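Penicillin-binding protein 2B (Streptococcus pneumoniae, PDB 2WAD) is thought to act as a transpeptidase of the elongasome, cross-linking peptides of neighbouring glycan strands in peripheral cell-wall peptidoglycan, and binds penicillin. Local coordinates at residues Gly400-Asn405 with Val449-Gly454; Pro109-Arg114 with Lys173-Phe178; Glu284-Lys289 with Ser295-Glu300. All blocks are in the same frame, centred on the assembly; numbering follows the deposited sequence.

Following the chain from its N terminus, contact 2 comes first: residues 109-114 meet helix 169-182, closing a 58-residue, partly helical excursion. Contact 3 comes next, a tight hairpin closed by five residues, whose first strand pairs with strand 51-55 near the start of the model; contact 2 therefore belongs to the long run of chain between those two paired strands. Contact 1 closes last, bringing the loop after helix 389-398 against helix 445-455 in the transpeptidase domain. The three loops run in series, neither nested nor crossed. Centres of contacts 2 and 3 lie about 33 Å apart; contact 1's, across the chain's centre, is about 73 Å from contact 2's and 75 Å from contact 3's.

Contact 1 (Gly400-Asn405 with Val449-Gly454); sequences GVLSGN and VQTALG
The flat group here is the carbonyl of G454, and V401 lays its CG2 methyl over one face of it, 3.3 Å from G454 O. The V401 side chain leaves from just beyond a Schellman motif that ends helix 389-398: G400, with its positive phi, is the C-prime residue, V401 N bonds back to G396 O and G400 N to W397 O. That turn aims the V401 CB at helix 445-455. With CG1 turned opposite the V401 backbone N (chi1 -177°), the two methyls sit side by side on the backbone of G454. V401 CG1 is 3.7 Å from G454 CA, where no side chain intervenes, and stands equally far from T451 O.

In the transpeptidase domain, helix 389-398 follows S386, the serine inferred to form the acyl-ester intermediate, and helix 445-455 begins at what is probably the asparagine end of an (S/Y)xN motif. The contact thus joins the far end of the first helix to the second, away from the active site itself.

L402 is the second foothold, crossing T451 at about a right angle. Its other flanks are taken by I393 and W397 of helix 389-398 and by Y447. The T451 hydroxyl is spent on Y447 O and offers the leucine little more than its surface: L402 CD1 lies 3.5 Å from T451 OG1 and 4.0 Å from T451 CG2.

Contact 2 (Pro109-Arg114 with Lys173-Phe178); sequences PNLTER and KEIYLF
L111 reaches across to helix 169-182 and sets its two methyls on neighbouring residues there. CD1 lies on I175, meeting I175 CG2 at 4.0 Å, and the two side chains cross at about a right angle. CD2 touches I175 CG2 as well and goes on to the start of the next residue: it is 3.8 Å from Y176 CA and 4.1 Å from Y176 CB, and it lies at the edge of the tyrosine ring, near the ring plane. With its CG swung opposite the backbone N (chi1 180°), Y176 carries its ring on past L111, leaving CA, CB and the near ring edge to CD2, while its hydroxyl runs on to a hydrogen bond with K241 NZ.

The leucine lies just ahead of helix 113-121. T112 is the N-cap, its hydroxyl capping a backbone N in the first turn and its own N bonded to Q115 OE1, an arrangement like a capping box; L111, just before it, folds onto L116 as in a hydrophobic staple. The same leucine therefore joins helix 113-121 to helix 169-182 in the region of the dimerisation-domain family. I175 also packs on Y119, while E174 OE2 is hydrogen-bonded to the Y119 hydroxyl.

Contact 3 (Glu284-Lys289 with Ser295-Glu300); sequences EIHLDK and SVENIE. Unlike the reference sequence in segment 295-300: E297 (reference Asp), N298 (reference Thr). With ZN (zinc ion), chain D.
E284 and E297 are paired by two main-chain hydrogen bonds. E284 N to E297 O is modelled at 2.5 Å, improbably short, so its exact length is doubtful; the return bond, E297 N to E284 O, is 2.7 Å. At the next hydrogen-bonded pair, two residues nearer the turn, H286 N gives a 2.8 Å bond to S295 O, while S295 N to H286 O is weak. Between these two hydrogen-bonded pairs of the antiparallel hairpin sits the non-hydrogen-bonded pair of I285 and V296, where I285 CA offers its hydrogen to S295 O at 3.3 Å.

E284, H286, S295 and E297 share one face. The two glutamates run side by side, though the E297 carboxylate is doubtfully placed. E297 CB lies in the plane of the H286 ring at its edge, 3.4 Å from H286 CE1, and S295 CB rests against H286 CB. H286 ND1 is buried here and has no partner in the model. Further along, I299 CD1 lies against E284 CG at 3.5 Å, the two side chains crossing at a slant.

Past the strand, D288 OD2 binds a zinc ion at 1.9 Å, with H290 and D292 completing the protein ligands from the hairpin loop. Beyond E297 the other strand turns a corner, and I299 and E300 both face V282 in a classic beta bulge. Strand 282-287 is the middle of three: strand 51-55 flanks it across from strand 293-298, and I285 packs on V54, M293 and F187.

Contact 1 (Gly400-Asn405 with Val449-Gly454)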
loop_
_atom_site.group_PDB
_atom_site.type_symbol
_atom_site.label_atom_id
_atom_site.label_comp_id
_atom_site.label_asym_id
_atom_site.label_seq_id
_atom_site.Cartn_x
_atom_site.Cartn_y
_atom_site.Cartn_z
ATOM N N GLY A 400 12.603 -30.598 16.557
ATOM C CA GLY A 400 13.074 -31.610 17.500
ATOM C C GLY A 400 14.343 -31.264 18.266
ATOM O O GLY A 400 14.995 -32.140 18.829
ATOM N N VAL A 401 14.693 -29.985 18.322
ATOM C CA VAL A 401 15.901 -29.573 19.019
ATOM C C VAL A 401 15.645 -29.311 20.505
ATOM O O VAL A 401 16.499 -29.571 21.345
ATOM C CB VAL A 401 16.495 -28.315 18.356
ATOM C CG1 VAL A 401 17.799 -27.913 19.040
ATOM C CG2 VAL A 401 16.731 -28.607 16.875
ATOM N N LEU A 402 14.465 -28.805 20.832
ATOM C CA LEU A 402 14.181 -28.309 22.168
ATOM C C LEU A 402 12.917 -28.991 22.640
ATOM O O LEU A 402 11.996 -29.190 21.856
ATOM C CB LEU A 402 13.897 -26.801 22.142
ATOM C CG LEU A 402 15.075 -25.858 21.919
ATOM C CD1 LEU A 402 14.509 -24.449 21.907
ATOM C CD2 LEU A 402 16.075 -26.024 23.055
ATOM N N SER A 403 12.861 -29.310 23.929
ATOM C CA SER A 403 11.650 -29.893 24.484
ATOM C C SER A 403 11.032 -29.058 25.600
ATOM O O SER A 403 11.596 -28.940 26.688
ATOM C CB SER A 403 11.915 -31.330 24.949
ATOM O OG SER A 403 10.672 -31.900 25.350
ATOM N N GLY A 404 9.862 -28.475 25.355
ATOM C CA GLY A 404 9.273 -27.598 26.366
ATOM C C GLY A 404 10.237 -26.503 26.800
ATOM O O GLY A 404 11.011 -25.982 25.998
ATOM N N ASN A 405 10.168 -26.137 28.075
ATOM C CA ASN A 405 10.889 -24.999 28.619
ATOM C C ASN A 405 12.272 -25.446 29.046
ATOM O O ASN A 405 12.643 -25.302 30.221
ATOM C CB ASN A 405 10.122 -24.386 29.795
ATOM C CG ASN A 405 10.748 -23.085 30.300
ATOM O OD1 ASN A 405 11.483 -22.401 29.578
ATOM N ND2 ASN A 405 10.447 -22.732 31.545
ATOM N N VAL A 449 21.549 -19.392 19.568
ATOM C CA VAL A 449 22.655 -19.883 18.766
ATOM C C VAL A 449 22.830 -21.405 18.946
ATOM O O VAL A 449 23.028 -22.137 17.976
ATOM C CB VAL A 449 23.959 -19.119 19.080
ATOM C CG1 VAL A 449 25.137 -19.812 18.429
ATOM C CG2 VAL A 449 23.881 -17.693 18.538
ATOM N N GLN A 450 22.740 -21.890 20.176
ATOM C CA GLN A 450 22.704 -23.329 20.433
ATOM C C GLN A 450 21.482 -23.995 19.805
ATOM O O GLN A 450 21.603 -25.034 19.192
ATOM C CB GLN A 450 22.775 -23.618 21.940
ATOM C CG GLN A 450 24.164 -23.430 22.524
ATOM C CD GLN A 450 24.217 -23.620 24.037
ATOM O OE1 GLN A 450 24.738 -24.627 24.520
ATOM N NE2 GLN A 450 23.717 -22.637 24.793
ATOM N N THR A 451 20.308 -23.381 19.909
ATOM C CA THR A 451 19.140 -23.861 19.183
ATOM C C THR A 451 19.353 -23.978 17.681
ATOM O O THR A 451 19.041 -25.033 17.122
ATOM C CB THR A 451 17.885 -23.003 19.429
ATOM O OG1 THR A 451 17.556 -23.018 20.821
ATOM C CG2 THR A 451 16.701 -23.547 18.646
ATOM N N ALA A 452 19.852 -22.921 17.031
ATOM C CA ALA A 452 20.142 -22.986 15.587
ATOM C C ALA A 452 21.152 -24.082 15.215
ATOM O O ALA A 452 20.947 -24.828 14.260
ATOM C CB ALA A 452 20.642 -21.632 15.041
ATOM N N LEU A 453 22.278 -24.158 15.914
ATOM C CA LEU A 453 23.215 -25.251 15.642
ATOM C C LEU A 453 22.471 -26.598 15.666
ATOM O O LEU A 453 22.751 -27.484 14.871
ATOM C CB LEU A 453 24.364 -25.240 16.653
ATOM C CG LEU A 453 25.468 -26.280 16.443
ATOM C CD1 LEU A 453 26.293 -25.936 15.215
ATOM C CD2 LEU A 453 26.354 -26.394 17.667
ATOM N N GLY A 454 21.489 -26.732 16.557
ATOM C CA GLY A 454 20.719 -27.958 16.691
ATOM C C GLY A 454 19.778 -28.239 15.529
ATOM O O GLY A 454 19.455 -29.390 15.244
#

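Contact 2 (Pro109-Arg114 with Lys173-Phe178)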
loop_
_atom_site.group_PDB
_atom_site.type_symbol
_atom_site.label_atom_id
_atom_site.label_comp_id
_atom_site.label_asym_id
_atom_site.label_seq_id
_atom_site.Cartn_x
_atom_site.Cartn_y
_atom_site.Cartn_z
ATOM N N PRO A 109 -0.864 23.419 -27.653
ATOM C CA PRO A 109 -1.284 22.408 -28.615
ATOM C C PRO A 109 -0.187 21.388 -28.930
ATOM O O PRO A 109 0.731 21.707 -29.693
ATOM C CB PRO A 109 -1.582 23.242 -29.866
ATOM C CG PRO A 109 -0.841 24.563 -29.662
ATOM C CD PRO A 109 -0.155 24.521 -28.321
ATOM N N ASN A 110 -0.299 20.180 -28.373
ATOM C CA ASN A 110 0.679 19.108 -28.588
ATOM C C ASN A 110 0.184 17.940 -29.443
ATOM O O ASN A 110 -0.252 16.923 -28.906
ATOM C CB ASN A 110 1.149 18.538 -27.246
ATOM C CG ASN A 110 2.111 19.459 -26.514
ATOM O OD1 ASN A 110 1.975 19.672 -25.306
ATOM N ND2 ASN A 110 3.089 20.008 -27.236
ATOM N N LEU A 111 0.299 18.057 -30.761
ATOM C CA LEU A 111 -0.280 17.079 -31.680
ATOM C C LEU A 111 0.601 15.873 -31.988
ATOM O O LEU A 111 1.751 16.046 -32.402
ATOM C CB LEU A 111 -0.611 17.775 -32.999
ATOM C CG LEU A 111 -1.469 19.027 -32.821
ATOM C CD1 LEU A 111 -1.454 19.872 -34.084
ATOM C CD2 LEU A 111 -2.881 18.619 -32.422
ATOM N N THR A 112 0.043 14.670 -31.825
ATOM C CA THR A 112 0.689 13.418 -32.246
ATOM C C THR A 112 0.538 13.190 -33.753
ATOM O O THR A 112 -0.435 13.630 -34.361
ATOM C CB THR A 112 0.141 12.178 -31.496
ATOM O OG1 THR A 112 -0.984 11.625 -32.193
ATOM C CG2 THR A 112 -0.263 12.528 -30.079
ATOM N N GLU A 113 1.493 12.496 -34.366
ATOM C CA GLU A 113 1.508 12.422 -35.822
ATOM C C GLU A 113 0.315 11.665 -36.394
ATOM O O GLU A 113 -0.090 11.920 -37.527
ATOM C CB GLU A 113 2.832 11.867 -36.355
ATOM C CG GLU A 113 4.057 12.689 -35.965
ATOM C CD GLU A 113 4.709 12.170 -34.686
ATOM O OE1 GLU A 113 4.081 11.347 -33.977
ATOM O OE2 GLU A 113 5.855 12.583 -34.396
ATOM N N ARG A 114 -0.242 10.741 -35.612
ATOM C CA ARG A 114 -1.475 10.062 -35.999
ATOM C C ARG A 114 -2.642 11.060 -36.009
ATOM O O ARG A 114 -3.476 11.048 -36.919
ATOM C CB ARG A 114 -1.742 8.855 -35.099
ATOM C CG ARG A 114 -3.145 8.256 -35.171
ATOM C CD ARG A 114 -3.469 7.590 -36.513
ATOM N NE ARG A 114 -4.864 7.140 -36.551
ATOM C CZ ARG A 114 -5.278 5.910 -36.851
ATOM N NH1 ARG A 114 -4.411 4.960 -37.186
ATOM N NH2 ARG A 114 -6.578 5.632 -36.834
ATOM N N LYS A 173 -4.704 24.676 -33.741
ATOM C CA LYS A 173 -5.687 24.741 -32.668
ATOM C C LYS A 173 -6.978 24.065 -33.090
ATOM O O LYS A 173 -7.617 23.389 -32.282
ATOM C CB LYS A 173 -5.980 26.189 -32.289
ATOM C CG LYS A 173 -4.792 26.946 -31.708
ATOM C CD LYS A 173 -5.207 28.375 -31.381
ATOM C CE LYS A 173 -4.199 29.047 -30.471
ATOM N NZ LYS A 173 -4.691 30.399 -30.106
ATOM N N GLU A 174 -7.357 24.228 -34.353
ATOM C CA GLU A 174 -8.517 23.496 -34.819
ATOM C C GLU A 174 -8.175 22.014 -34.938
ATOM O O GLU A 174 -8.987 21.152 -34.587
ATOM C CB GLU A 174 -9.143 24.109 -36.074
ATOM C CG GLU A 174 -8.442 23.822 -37.376
ATOM C CD GLU A 174 -9.126 24.503 -38.548
ATOM O OE1 GLU A 174 -9.841 25.515 -38.349
ATOM O OE2 GLU A 174 -8.943 24.017 -39.680
ATOM N N ILE A 175 -6.947 21.717 -35.355
ATOM C CA ILE A 175 -6.519 20.321 -35.412
ATOM C C ILE A 175 -6.604 19.672 -34.045
ATOM O O ILE A 175 -7.047 18.531 -33.901
ATOM C CB ILE A 175 -5.107 20.144 -35.982
ATOM C CG1 ILE A 175 -5.042 20.719 -37.396
ATOM C CG2 ILE A 175 -4.749 18.661 -36.003
ATOM C CD1 ILE A 175 -3.701 20.494 -38.066
ATOM N N TYR A 176 -6.197 20.418 -33.027
ATOM C CA TYR A 176 -6.341 19.949 -31.652
ATOM C C TYR A 176 -7.783 19.634 -31.254
ATOM O O TYR A 176 -8.063 18.587 -30.682
ATOM C CB TYR A 176 -5.725 20.961 -30.682
ATOM C CG TYR A 176 -5.841 20.542 -29.234
ATOM C CD1 TYR A 176 -5.092 19.483 -28.734
ATOM C CD2 TYR A 176 -6.712 21.197 -28.375
ATOM C CE1 TYR A 176 -5.195 19.100 -27.400
ATOM C CE2 TYR A 176 -6.837 20.826 -27.058
ATOM C CZ TYR A 176 -6.074 19.783 -26.573
ATOM O OH TYR A 176 -6.215 19.433 -25.256
ATOM N N LEU A 177 -8.691 20.560 -31.539
ATOM C CA LEU A 177 -10.115 20.402 -31.259
ATOM C C LEU A 177 -10.753 19.214 -31.982
ATOM O O LEU A 177 -11.398 18.383 -31.335
ATOM C CB LEU A 177 -10.877 21.701 -31.553
ATOM C CG LEU A 177 -10.687 22.771 -30.464
ATOM C CD1 LEU A 177 -11.242 24.124 -30.880
ATOM C CD2 LEU A 177 -11.193 22.380 -29.066
ATOM N N PHE A 178 -10.574 19.141 -33.301
ATOM C CA PHE A 178 -10.912 17.949 -34.085
ATOM C C PHE A 178 -10.504 16.628 -33.405
ATOM O O PHE A 178 -11.346 15.746 -33.199
ATOM C CB PHE A 178 -10.253 18.068 -35.451
ATOM C CG PHE A 178 -10.500 16.897 -36.353
ATOM C CD1 PHE A 178 -11.492 16.958 -37.311
ATOM C CD2 PHE A 178 -9.722 15.754 -36.269
ATOM C CE1 PHE A 178 -11.726 15.894 -38.159
ATOM C CE2 PHE A 178 -9.944 14.685 -37.124
ATOM C CZ PHE A 178 -10.957 14.756 -38.069
#

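Contact 3 (Glu284-Lys289 with Ser295-Glu300)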
loop_
_atom_site.group_PDB
_atom_site.type_symbol
_atom_site.label_atom_id
_atom_site.label_comp_id
_atom_site.label_asym_id
_atom_site.label_seq_id
_atom_site.Cartn_x
_atom_site.Cartn_y
_atom_site.Cartn_z
ATOM N N GLU A 284 -29.514 1.509 -25.000
ATOM C CA GLU A 284 -29.461 1.072 -26.386
ATOM C C GLU A 284 -30.142 2.104 -27.279
ATOM O O GLU A 284 -31.247 2.566 -26.985
ATOM C CB GLU A 284 -29.985 -0.355 -26.564
ATOM C CG GLU A 284 -28.987 -1.384 -26.041
ATOM C CD GLU A 284 -29.345 -2.834 -26.321
ATOM O OE1 GLU A 284 -30.282 -3.094 -27.109
ATOM O OE2 GLU A 284 -28.663 -3.716 -25.742
ATOM N N ILE A 285 -29.435 2.509 -28.330
ATOM C CA ILE A 285 -29.941 3.486 -29.276
ATOM C C ILE A 285 -30.503 2.720 -30.478
ATOM O O ILE A 285 -29.819 1.890 -31.085
ATOM C CB ILE A 285 -28.857 4.512 -29.688
ATOM C CG1 ILE A 285 -28.544 5.463 -28.530
ATOM C CG2 ILE A 285 -29.332 5.382 -30.847
ATOM C CD1 ILE A 285 -27.567 4.913 -27.550
ATOM N N HIS A 286 -31.768 2.984 -30.787
ATOM C CA HIS A 286 -32.453 2.279 -31.865
ATOM C C HIS A 286 -32.401 3.105 -33.145
ATOM O O HIS A 286 -32.646 4.310 -33.112
ATOM C CB HIS A 286 -33.892 1.934 -31.460
ATOM C CG HIS A 286 -33.977 0.840 -30.440
ATOM N ND1 HIS A 286 -33.986 1.088 -29.084
ATOM C CD2 HIS A 286 -34.003 -0.507 -30.576
ATOM C CE1 HIS A 286 -34.023 -0.058 -28.427
ATOM N NE2 HIS A 286 -34.036 -1.041 -29.309
ATOM N N LEU A 287 -32.064 2.450 -34.257
ATOM C CA LEU A 287 -31.825 3.118 -35.535
ATOM C C LEU A 287 -32.890 2.715 -36.538
ATOM O O LEU A 287 -33.400 1.596 -36.453
ATOM C CB LEU A 287 -30.441 2.738 -36.076
ATOM C CG LEU A 287 -29.315 2.796 -35.032
ATOM C CD1 LEU A 287 -27.989 2.245 -35.538
ATOM C CD2 LEU A 287 -29.124 4.203 -34.487
ATOM N N ASP A 288 -33.215 3.624 -37.463
ATOM C CA ASP A 288 -34.082 3.330 -38.597
ATOM C C ASP A 288 -33.319 2.540 -39.664
ATOM O O ASP A 288 -32.176 2.159 -39.455
ATOM C CB ASP A 288 -34.789 4.592 -39.147
ATOM C CG ASP A 288 -33.884 5.501 -39.985
ATOM O OD1 ASP A 288 -32.663 5.237 -40.067
ATOM O OD2 ASP A 288 -34.389 6.497 -40.563
ATOM N N LYS A 289 -33.951 2.288 -40.803
ATOM C CA LYS A 289 -33.354 1.422 -41.816
ATOM C C LYS A 289 -32.105 2.013 -42.464
ATOM O O LYS A 289 -31.312 1.292 -43.070
ATOM C CB LYS A 289 -34.376 1.109 -42.903
ATOM C CG LYS A 289 -34.457 2.185 -43.969
ATOM C CD LYS A 289 -35.819 2.215 -44.607
ATOM C CE LYS A 289 -36.831 2.804 -43.649
ATOM N NZ LYS A 289 -37.924 3.423 -44.440
ATOM N N SER A 295 -34.433 6.379 -31.384
ATOM C CA SER A 295 -34.928 5.984 -30.072
ATOM C C SER A 295 -33.775 5.769 -29.087
ATOM O O SER A 295 -32.691 5.319 -29.472
ATOM C CB SER A 295 -35.738 4.691 -30.212
ATOM O OG SER A 295 -36.683 4.545 -29.168
ATOM N N VAL A 296 -34.019 6.097 -27.820
ATOM C CA VAL A 296 -33.027 5.953 -26.758
ATOM C C VAL A 296 -33.617 5.071 -25.656
ATOM O O VAL A 296 -34.344 5.553 -24.785
ATOM C CB VAL A 296 -32.641 7.325 -26.149
ATOM C CG1 VAL A 296 -31.688 7.149 -24.988
ATOM C CG2 VAL A 296 -32.041 8.248 -27.197
ATOM N N GLU A 297 -33.316 3.777 -25.706
ATOM C CA GLU A 297 -33.832 2.817 -24.730
ATOM C C GLU A 297 -32.773 2.461 -23.671
ATOM O O GLU A 297 -31.725 1.890 -23.977
ATOM C CB GLU A 297 -34.351 1.563 -25.450
ATOM C CG GLU A 297 -34.852 0.435 -24.546
ATOM C CD GLU A 297 -34.504 -0.969 -25.053
ATOM O OE1 GLU A 297 -35.227 -1.921 -24.690
ATOM O OE2 GLU A 297 -33.512 -1.143 -25.797
ATOM N N ASN A 298 -33.041 2.815 -22.419
ATOM C CA ASN A 298 -32.113 2.506 -21.332
ATOM C C ASN A 298 -32.208 1.048 -20.880
ATOM O O ASN A 298 -33.255 0.409 -21.002
ATOM C CB ASN A 298 -32.332 3.451 -20.149
ATOM C CG ASN A 298 -33.761 3.423 -19.647
ATOM O OD1 ASN A 298 -34.330 2.353 -19.416
ATOM N ND2 ASN A 298 -34.352 4.602 -19.483
ATOM N N ILE A 299 -31.099 0.521 -20.376
ATOM C CA ILE A 299 -31.032 -0.864 -19.931
ATOM C C ILE A 299 -30.616 -0.917 -18.458
ATOM O O ILE A 299 -31.199 -1.651 -17.660
ATOM C CB ILE A 299 -30.094 -1.694 -20.836
ATOM C CG1 ILE A 299 -30.735 -1.893 -22.216
ATOM C CG2 ILE A 299 -29.721 -3.027 -20.185
ATOM C CD1 ILE A 299 -30.051 -2.946 -23.064
ATOM N N GLU A 300 -29.621 -0.123 -18.085
ATOM C CA GLU A 300 -29.278 0.004 -16.673
ATOM C C GLU A 300 -28.983 1.446 -16.310
ATOM O O GLU A 300 -28.260 2.148 -17.017
ATOM C CB GLU A 300 -28.084 -0.869 -16.301
ATOM C CG GLU A 300 -28.353 -2.355 -16.371
ATOM C CD GLU A 300 -27.103 -3.125 -16.743
ATOM O OE1 GLU A 300 -25.989 -2.634 -16.450
ATOM O OE2 GLU A 300 -27.233 -4.216 -17.338
HETATM ZN ZN ZN D . -33.302 7.482 -41.818
#